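Local coordinates for protein probable aspartate aminotransferase 2 (Methanococcus jannaschii, PDB 2Z61) that catalyses the pyridoxal phosphate-dependent transamination between 4-(hydroxymethyl)-2-furancarboxaldehyde phosphate and alanine, which supplies the furan precursor of methanofuran, at residues P39-P44 with I279-R284; N91-G96 with E239-I244. All blocks are in the same frame, centred on the assembly; numbering follows the deposited sequence.

From the N terminus, the chain first passes through residues 39-44, the loop between strand 32-33 and helix 45-56. After helices 45-56 and 69-82 it enters strand 92-95, one of the two outermost strands of the seven-stranded mixed sheet within this chain. Interaction 2 closes first, when residues 239-244 on helix 238-251 pack against that strand. Interaction 1 closes later, when residues 279-284 on the long helix 269-295 meet the early loop. Interaction 2 is nested inside the loop closed by interaction 1. Their centres lie about 30 Å apart and they do not touch. One joins an N-terminal loop to the long helix; the other joins a sheet edge to a helix. Both also meet the second subunit.

Interaction 1 of 2, residues P39-P44 with I279-R284; sequences PDFNTP and IKEFDR
Glu281 meets the Phe41 ring through its aliphatic part and holds Arg284 with its acid, OE1 lying 2.6 Å from Arg284 NH1 in a salt bridge between residues one helical turn apart. The Glu281 CG stands anti to the backbone N (chi1 176°), and the chain then bends at chi2. The methylenes reach the ring, and the carboxylate turns toward Arg284. Glu281 CG lies at the edge of the Phe41 ring, near its plane, 3.8 Å from Phe41 CZ.

The aromatic pair carries the contact. Phe41 points its edge at one face of Phe282, a T-shaped stack with centroids 5.2 Å apart and planes at 64°. Phe41 CE1 sits over the rim of that face, 3.7 Å from Phe282 CZ. Phe41 CG is anti to the carbonyl carbon (chi1 -63°), which swings the ring out to the helix. Pro39 CB meets the edge of Phe282 in the ring plane, 3.9 Å from Phe282 CZ. Tyr307 meets the Phe282 ring as well and also touches Pro39.

The Asp40 carboxylate comes near the same ring, with OD1 4.0 Å from Phe282 CE2. Its strong partner is Arg285 of the same helix, which forms a salt bridge with OD2. Asp40 OD2 and Glu281 OE2 are 6.7 Å apart. Arg285 also makes a long, weak ion pair with Glu281, so it probably eases the repulsion between the two acids.

The far end of the loop packs on Gly58 and Thr60 of the second subunit. Contact between the two segments themselves is largely apolar, and charge pairs gather beside it. In this class-I (fold type I) aminotransferase the N-terminal loop is thus joined to the long helix 269-295 by ring packing, with the Asp40-Arg285 bridge likely to help fix its position.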
ATOM      1  N   PRO A  39      10.058  -2.416 -16.794  1.00 28.80           N
ATOM      2  CA  PRO A  39      11.027  -1.859 -17.742  1.00 29.10           C
ATOM      3  C   PRO A  39      12.458  -1.835 -17.198  1.00 31.50           C
ATOM      4  O   PRO A  39      12.691  -1.571 -16.015  1.00 33.01           O
ATOM      5  CB  PRO A  39      10.474  -0.461 -18.022  1.00 29.64           C
ATOM      6  CG  PRO A  39       9.764  -0.115 -16.755  1.00 28.64           C
ATOM      7  CD  PRO A  39       9.059  -1.405 -16.403  1.00 29.34           C
ATOM      8  N   ASP A  40      13.408  -2.108 -18.083  1.00 30.94           N
ATOM      9  CA  ASP A  40      14.828  -2.147 -17.742  1.00 32.65           C
ATOM     10  C   ASP A  40      15.506  -0.780 -17.781  1.00 33.04           C
ATOM     11  O   ASP A  40      16.730  -0.694 -17.760  1.00 39.71           O
ATOM     12  CB  ASP A  40      15.557  -3.086 -18.704  1.00 32.81           C
ATOM     13  CG  ASP A  40      15.252  -2.772 -20.165  1.00 35.95           C
ATOM     14  OD1 ASP A  40      14.057  -2.720 -20.528  1.00 35.08           O
ATOM     15  OD2 ASP A  40      16.204  -2.573 -20.947  1.00 36.93           O
ATOM     16  N   PHE A  41      14.727   0.288 -17.860  1.00 31.23           N
ATOM     17  CA  PHE A  41      15.319   1.620 -17.894  1.00 30.98           C
ATOM     18  C   PHE A  41      15.335   2.225 -16.497  1.00 29.97           C
ATOM     19  O   PHE A  41      14.565   1.818 -15.623  1.00 27.63           O
ATOM     20  CB  PHE A  41      14.524   2.562 -18.811  1.00 32.13           C
ATOM     21  CG  PHE A  41      14.503   2.146 -20.254  1.00 33.36           C
ATOM     22  CD1 PHE A  41      13.750   1.052 -20.667  1.00 35.79           C
ATOM     23  CD2 PHE A  41      15.227   2.858 -21.203  1.00 35.58           C
ATOM     24  CE1 PHE A  41      13.719   0.676 -22.006  1.00 37.31           C
ATOM     25  CE2 PHE A  41      15.203   2.489 -22.542  1.00 37.39           C
ATOM     26  CZ  PHE A  41      14.447   1.395 -22.947  1.00 37.01           C
ATOM     27  N   ASN A  42      16.227   3.186 -16.292  1.00 29.86           N
ATOM     28  CA  ASN A  42      16.313   3.895 -15.024  1.00 30.26           C
ATOM     29  C   ASN A  42      15.237   4.964 -15.037  1.00 28.53           C
ATOM     30  O   ASN A  42      14.698   5.289 -16.098  1.00 28.22           O
ATOM     31  CB  ASN A  42      17.652   4.618 -14.898  1.00 33.86           C
ATOM     32  CG  ASN A  42      18.804   3.671 -14.642  1.00 38.34           C
ATOM     33  OD1 ASN A  42      18.809   2.927 -13.660  1.00 41.75           O
ATOM     34  ND2 ASN A  42      19.792   3.692 -15.523  1.00 41.81           N
ATOM     35  N   THR A  43      14.926   5.530 -13.890  1.00 24.10           N
ATOM     36  CA  THR A  43      13.974   6.624 -13.936  1.00 24.69           C
ATOM     37  C   THR A  43      14.595   7.867 -14.565  1.00 25.80           C
ATOM     38  O   THR A  43      15.723   8.263 -14.300  1.00 26.50           O
ATOM     39  CB  THR A  43      13.455   6.995 -12.547  1.00 22.53           C
ATOM     40  OG1 THR A  43      12.792   5.864 -11.968  1.00 29.12           O
ATOM     41  CG2 THR A  43      12.490   8.168 -12.635  1.00 22.23           C
ATOM     42  N   PRO A  44      13.794   8.549 -15.443  1.00 25.82           N
ATOM     43  CA  PRO A  44      14.325   9.742 -16.064  1.00 28.09           C
ATOM     44  C   PRO A  44      14.987  10.699 -15.075  1.00 28.18           C
ATOM     45  O   PRO A  44      14.487  10.942 -13.973  1.00 27.59           O
ATOM     46  CB  PRO A  44      13.141  10.364 -16.830  1.00 26.84           C
ATOM     47  CG  PRO A  44      11.921   9.560 -16.414  1.00 30.42           C
ATOM     48  CD  PRO A  44      12.475   8.193 -16.133  1.00 27.95           C
ATOM     49  N   ILE A 279      10.474   4.885 -25.667  1.00 29.84           N
ATOM     50  CA  ILE A 279       9.444   4.291 -26.503  1.00 29.92           C
ATOM     51  C   ILE A 279      10.029   3.788 -27.824  1.00 31.36           C
ATOM     52  O   ILE A 279       9.665   2.718 -28.292  1.00 31.55           O
ATOM     53  CB  ILE A 279       8.289   5.289 -26.773  1.00 29.38           C
ATOM     54  CG1 ILE A 279       7.507   5.523 -25.474  1.00 29.73           C
ATOM     55  CG2 ILE A 279       7.357   4.742 -27.855  1.00 28.01           C
ATOM     56  CD1 ILE A 279       6.443   6.592 -25.559  1.00 31.25           C
ATOM     57  N   LYS A 280      10.942   4.553 -28.414  1.00 32.85           N
ATOM     58  CA  LYS A 280      11.569   4.142 -29.670  1.00 35.94           C
ATOM     59  C   LYS A 280      12.357   2.842 -29.497  1.00 35.13           C
ATOM     60  O   LYS A 280      12.260   1.935 -30.319  1.00 33.01           O
ATOM     61  CB  LYS A 280      12.513   5.235 -30.184  1.00 37.61           C
ATOM     62  CG  LYS A 280      11.912   6.172 -31.220  1.00 43.87           C
ATOM     63  CD  LYS A 280      10.670   6.878 -30.714  1.00 48.25           C
ATOM     64  CE  LYS A 280      10.155   7.864 -31.754  1.00 54.67           C
ATOM     65  NZ  LYS A 280      11.209   8.847 -32.158  1.00 55.97           N
ATOM     66  N   GLU A 281      13.141   2.755 -28.428  1.00 34.59           N
ATOM     67  CA  GLU A 281      13.931   1.558 -28.173  1.00 33.89           C
ATOM     68  C   GLU A 281      13.036   0.328 -28.017  1.00 31.78           C
ATOM     69  O   GLU A 281      13.325  -0.726 -28.580  1.00 32.50           O
ATOM     70  CB  GLU A 281      14.794   1.748 -26.917  1.00 36.36           C
ATOM     71  CG  GLU A 281      15.575   0.502 -26.512  1.00 40.99           C
ATOM     72  CD  GLU A 281      16.620   0.089 -27.539  1.00 45.35           C
ATOM     73  OE1 GLU A 281      16.359   0.187 -28.757  1.00 45.72           O
ATOM     74  OE2 GLU A 281      17.707  -0.350 -27.120  1.00 48.21           O
ATOM     75  N   PHE A 282      11.952   0.464 -27.254  1.00 29.38           N
ATOM     76  CA  PHE A 282      11.024  -0.648 -27.050  1.00 29.48           C
ATOM     77  C   PHE A 282      10.462  -1.127 -28.387  1.00 30.32           C
ATOM     78  O   PHE A 282      10.297  -2.324 -28.605  1.00 30.36           O
ATOM     79  CB  PHE A 282       9.861  -0.223 -26.137  1.00 30.07           C
ATOM     80  CG  PHE A 282      10.094  -0.479 -24.663  1.00 30.71           C
ATOM     81  CD1 PHE A 282       9.686   0.449 -23.713  1.00 33.67           C
ATOM     82  CD2 PHE A 282      10.678  -1.662 -24.224  1.00 34.61           C
ATOM     83  CE1 PHE A 282       9.853   0.203 -22.352  1.00 35.97           C
ATOM     84  CE2 PHE A 282      10.849  -1.920 -22.861  1.00 33.19           C
ATOM     85  CZ  PHE A 282      10.435  -0.984 -21.926  1.00 34.18           C
ATOM     86  N   ASP A 283      10.164  -0.188 -29.279  1.00 29.44           N
ATOM     87  CA  ASP A 283       9.603  -0.544 -30.575  1.00 32.17           C
ATOM     88  C   ASP A 283      10.622  -1.287 -31.437  1.00 32.66           C
ATOM     89  O   ASP A 283      10.268  -2.207 -32.180  1.00 33.11           O
ATOM     90  CB  ASP A 283       9.102   0.710 -31.296  1.00 32.66           C
ATOM     91  CG  ASP A 283       8.375   0.385 -32.586  1.00 35.14           C
ATOM     92  OD1 ASP A 283       7.646  -0.627 -32.618  1.00 35.84           O
ATOM     93  OD2 ASP A 283       8.516   1.148 -33.565  1.00 37.97           O
ATOM     94  N   ARG A 284      11.889  -0.894 -31.335  1.00 31.44           N
ATOM     95  CA  ARG A 284      12.931  -1.564 -32.102  1.00 34.77           C
ATOM     96  C   ARG A 284      12.996  -3.015 -31.626  1.00 33.65           C
ATOM     97  O   ARG A 284      13.143  -3.943 -32.423  1.00 32.51           O
ATOM     98  CB  ARG A 284      14.286  -0.887 -31.879  1.00 37.80           C
ATOM     99  CG  ARG A 284      15.338  -1.294 -32.903  1.00 43.51           C
ATOM    100  CD  ARG A 284      16.670  -0.606 -32.656  1.00 48.43           C
ATOM    101  NE  ARG A 284      17.765  -1.540 -32.412  1.00 55.24           N
ATOM    102  CZ  ARG A 284      18.481  -1.566 -31.291  1.00 55.91           C
ATOM    103  NH1 ARG A 284      18.221  -0.707 -30.317  1.00 56.48           N
ATOM    104  NH2 ARG A 284      19.456  -2.453 -31.144  1.00 59.59           N
TER

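Interaction 2 of 2, residues N91-G96 with E239-I244; sequences NIIITG and EIIEAI
The Asn91 peptide is the flat group on the strand side, and Ile241 lies over one of its faces. Ile241 CD1 stands 3.4 Å from Asn91 O, and CG1 covers the same face. On the helix side, Ile93 CD1 comes to the oxygen end of the Ile241 peptide, tilted out of its plane, 3.4 Å from Ile241 O.

Ile93 and Ile241 lie alongside each other, their side chains pointing opposite ways. Ile241 CG2 is anti to the backbone N, with CG1 beside that N (chi1 -74°). Ile241 CG2 therefore meets Ile93 CD1 at 3.7 Å, while CG1 and CD1 reach over the Asn91 peptide. Ile244, one turn on, adds its CG2 at 4.0 Å from Ile93 CD1. With an alanine in place of this Ile241 both branches go, which is likely to open a gap over the Asn91 peptide and leave Ile93 CD1 with less packing from the helix.

Strand 92-95 and helix 239-244 run in nearly the same direction, 28° apart, with axes 9.0 Å apart. Ile93 also pairs by backbone with Val234, on the strand that leads into this helix. Ile92 and Ile94 turn to helix 69-82, so helices cover both faces of this edge strand of the large mixed sheet of the fold type I domain. Across this contact, branched aliphatic groups meet each other and backbone carbonyls, which implies cohesion by shape and burial.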
ATOM      1  N   ASN A  91     -11.229  14.817  -8.488  1.00 34.62           N
ATOM      2  CA  ASN A  91     -11.630  13.531  -9.059  1.00 34.74           C
ATOM      3  C   ASN A  91     -10.445  12.585  -9.184  1.00 30.57           C
ATOM      4  O   ASN A  91     -10.548  11.533  -9.809  1.00 28.89           O
ATOM      5  CB  ASN A  91     -12.232  13.723 -10.452  1.00 36.01           C
ATOM      6  CG  ASN A  91     -13.518  14.503 -10.431  1.00 43.36           C
ATOM      7  OD1 ASN A  91     -13.733  15.394 -11.254  1.00 50.49           O
ATOM      8  ND2 ASN A  91     -14.389  14.178  -9.480  1.00 42.35           N
ATOM      9  N   ILE A  92      -9.327  12.964  -8.578  1.00 28.24           N
ATOM     10  CA  ILE A  92      -8.106  12.177  -8.656  1.00 28.21           C
ATOM     11  C   ILE A  92      -7.521  11.871  -7.278  1.00 30.19           C
ATOM     12  O   ILE A  92      -7.524  12.723  -6.394  1.00 32.94           O
ATOM     13  CB  ILE A  92      -7.033  12.943  -9.473  1.00 24.94           C
ATOM     14  CG1 ILE A  92      -7.640  13.442 -10.786  1.00 25.09           C
ATOM     15  CG2 ILE A  92      -5.817  12.056  -9.724  1.00 26.01           C
ATOM     16  CD1 ILE A  92      -6.616  13.918 -11.807  1.00 20.80           C
ATOM     17  N   ILE A  93      -7.034  10.649  -7.093  1.00 28.90           N
ATOM     18  CA  ILE A  93      -6.388  10.286  -5.837  1.00 28.14           C
ATOM     19  C   ILE A  93      -5.051   9.624  -6.145  1.00 23.49           C
ATOM     20  O   ILE A  93      -4.958   8.753  -7.017  1.00 23.23           O
ATOM     21  CB  ILE A  93      -7.222   9.319  -4.985  1.00 27.08           C
ATOM     22  CG1 ILE A  93      -8.492  10.012  -4.494  1.00 34.18           C
ATOM     23  CG2 ILE A  93      -6.415   8.877  -3.775  1.00 27.41           C
ATOM     24  CD1 ILE A  93      -9.249   9.213  -3.443  1.00 38.51           C
ATOM     25  N   ILE A  94      -4.010  10.058  -5.442  1.00 19.38           N
ATOM     26  CA  ILE A  94      -2.678   9.494  -5.631  1.00 19.46           C
ATOM     27  C   ILE A  94      -2.570   8.271  -4.711  1.00 18.49           C
ATOM     28  O   ILE A  94      -2.727   8.383  -3.492  1.00 18.05           O
ATOM     29  CB  ILE A  94      -1.581  10.521  -5.255  1.00 19.58           C
ATOM     30  CG1 ILE A  94      -1.802  11.831  -6.014  1.00 16.88           C
ATOM     31  CG2 ILE A  94      -0.210   9.958  -5.572  1.00 18.84           C
ATOM     32  CD1 ILE A  94      -1.966  11.680  -7.532  1.00 16.26           C
ATOM     33  N   THR A  95      -2.313   7.109  -5.293  1.00 18.13           N
ATOM     34  CA  THR A  95      -2.223   5.866  -4.519  1.00 19.26           C
ATOM     35  C   THR A  95      -0.786   5.360  -4.424  1.00 18.28           C
ATOM     36  O   THR A  95       0.113   5.875  -5.091  1.00 18.64           O
ATOM     37  CB  THR A  95      -3.079   4.743  -5.164  1.00 20.28           C
ATOM     38  OG1 THR A  95      -2.688   4.568  -6.533  1.00 21.51           O
ATOM     39  CG2 THR A  95      -4.549   5.095  -5.124  1.00 21.02           C
ATOM     40  N   GLY A  96      -0.578   4.338  -3.603  1.00 20.43           N
ATOM     41  CA  GLY A  96       0.751   3.768  -3.461  1.00 21.59           C
ATOM     42  C   GLY A  96       0.933   2.700  -4.515  1.00 23.95           C
ATOM     43  O   GLY A  96       1.044   1.518  -4.204  1.00 27.83           O
ATOM     44  N   GLU A 239     -18.650  10.410  -5.943  1.00 33.82           N
ATOM     45  CA  GLU A 239     -19.054   9.344  -5.028  1.00 36.17           C
ATOM     46  C   GLU A 239     -18.033   8.224  -4.908  1.00 33.69           C
ATOM     47  O   GLU A 239     -17.767   7.739  -3.812  1.00 33.34           O
ATOM     48  CB  GLU A 239     -20.403   8.757  -5.444  1.00 39.78           C
ATOM     49  CG  GLU A 239     -21.561   9.730  -5.289  1.00 49.13           C
ATOM     50  CD  GLU A 239     -22.900   9.111  -5.648  1.00 53.95           C
ATOM     51  OE1 GLU A 239     -23.234   8.049  -5.079  1.00 58.68           O
ATOM     52  OE2 GLU A 239     -23.617   9.687  -6.496  1.00 56.08           O
ATOM     53  N   ILE A 240     -17.466   7.809  -6.034  1.00 29.97           N
ATOM     54  CA  ILE A 240     -16.480   6.746  -6.017  1.00 27.57           C
ATOM     55  C   ILE A 240     -15.148   7.221  -5.432  1.00 27.25           C
ATOM     56  O   ILE A 240     -14.519   6.505  -4.645  1.00 25.95           O
ATOM     57  CB  ILE A 240     -16.286   6.172  -7.432  1.00 27.09           C
ATOM     58  CG1 ILE A 240     -17.514   5.336  -7.801  1.00 27.82           C
ATOM     59  CG2 ILE A 240     -15.019   5.334  -7.497  1.00 23.88           C
ATOM     60  CD1 ILE A 240     -17.395   4.605  -9.109  1.00 35.60           C
ATOM     61  N   ILE A 241     -14.726   8.428  -5.793  1.00 26.42           N
ATOM     62  CA  ILE A 241     -13.472   8.964  -5.282  1.00 29.75           C
ATOM     63  C   ILE A 241     -13.541   9.156  -3.774  1.00 32.08           C
ATOM     64  O   ILE A 241     -12.577   8.883  -3.063  1.00 32.36           O
ATOM     65  CB  ILE A 241     -13.115  10.313  -5.949  1.00 27.75           C
ATOM     66  CG1 ILE A 241     -12.638  10.075  -7.381  1.00 27.10           C
ATOM     67  CG2 ILE A 241     -12.033  11.022  -5.157  1.00 27.59           C
ATOM     68  CD1 ILE A 241     -11.394   9.195  -7.490  1.00 28.42           C
ATOM     69  N   GLU A 242     -14.690   9.613  -3.286  1.00 35.30           N
ATOM     70  CA  GLU A 242     -14.881   9.832  -1.860  1.00 35.53           C
ATOM     71  C   GLU A 242     -14.772   8.507  -1.104  1.00 34.59           C
ATOM     72  O   GLU A 242     -14.266   8.455   0.019  1.00 33.11           O
ATOM     73  CB  GLU A 242     -16.257  10.453  -1.614  1.00 40.29           C
ATOM     74  CG  GLU A 242     -16.287  11.490  -0.503  1.00 50.37           C
ATOM     75  CD  GLU A 242     -15.398  12.691  -0.803  1.00 53.83           C
ATOM     76  OE1 GLU A 242     -15.600  13.336  -1.858  1.00 56.31           O
ATOM     77  OE2 GLU A 242     -14.501  12.994   0.018  1.00 53.86           O
ATOM     78  N   ALA A 243     -15.255   7.436  -1.729  1.00 31.87           N
ATOM     79  CA  ALA A 243     -15.221   6.118  -1.117  1.00 28.80           C
ATOM     80  C   ALA A 243     -13.791   5.579  -1.071  1.00 27.25           C
ATOM     81  O   ALA A 243     -13.367   5.005  -0.070  1.00 24.11           O
ATOM     82  CB  ALA A 243     -16.121   5.160  -1.892  1.00 28.23           C
ATOM     83  N   ILE A 244     -13.062   5.759  -2.166  1.00 25.70           N
ATOM     84  CA  ILE A 244     -11.685   5.297  -2.248  1.00 24.77           C
ATOM     85  C   ILE A 244     -10.818   6.061  -1.252  1.00 25.76           C
ATOM     86  O   ILE A 244      -9.854   5.520  -0.726  1.00 27.14           O
ATOM     87  CB  ILE A 244     -11.139   5.446  -3.700  1.00 26.87           C
ATOM     88  CG1 ILE A 244     -11.836   4.419  -4.602  1.00 25.11           C
ATOM     89  CG2 ILE A 244      -9.627   5.239  -3.735  1.00 24.21           C
ATOM     90  CD1 ILE A 244     -11.331   4.376  -6.018  1.00 25.45           C
TER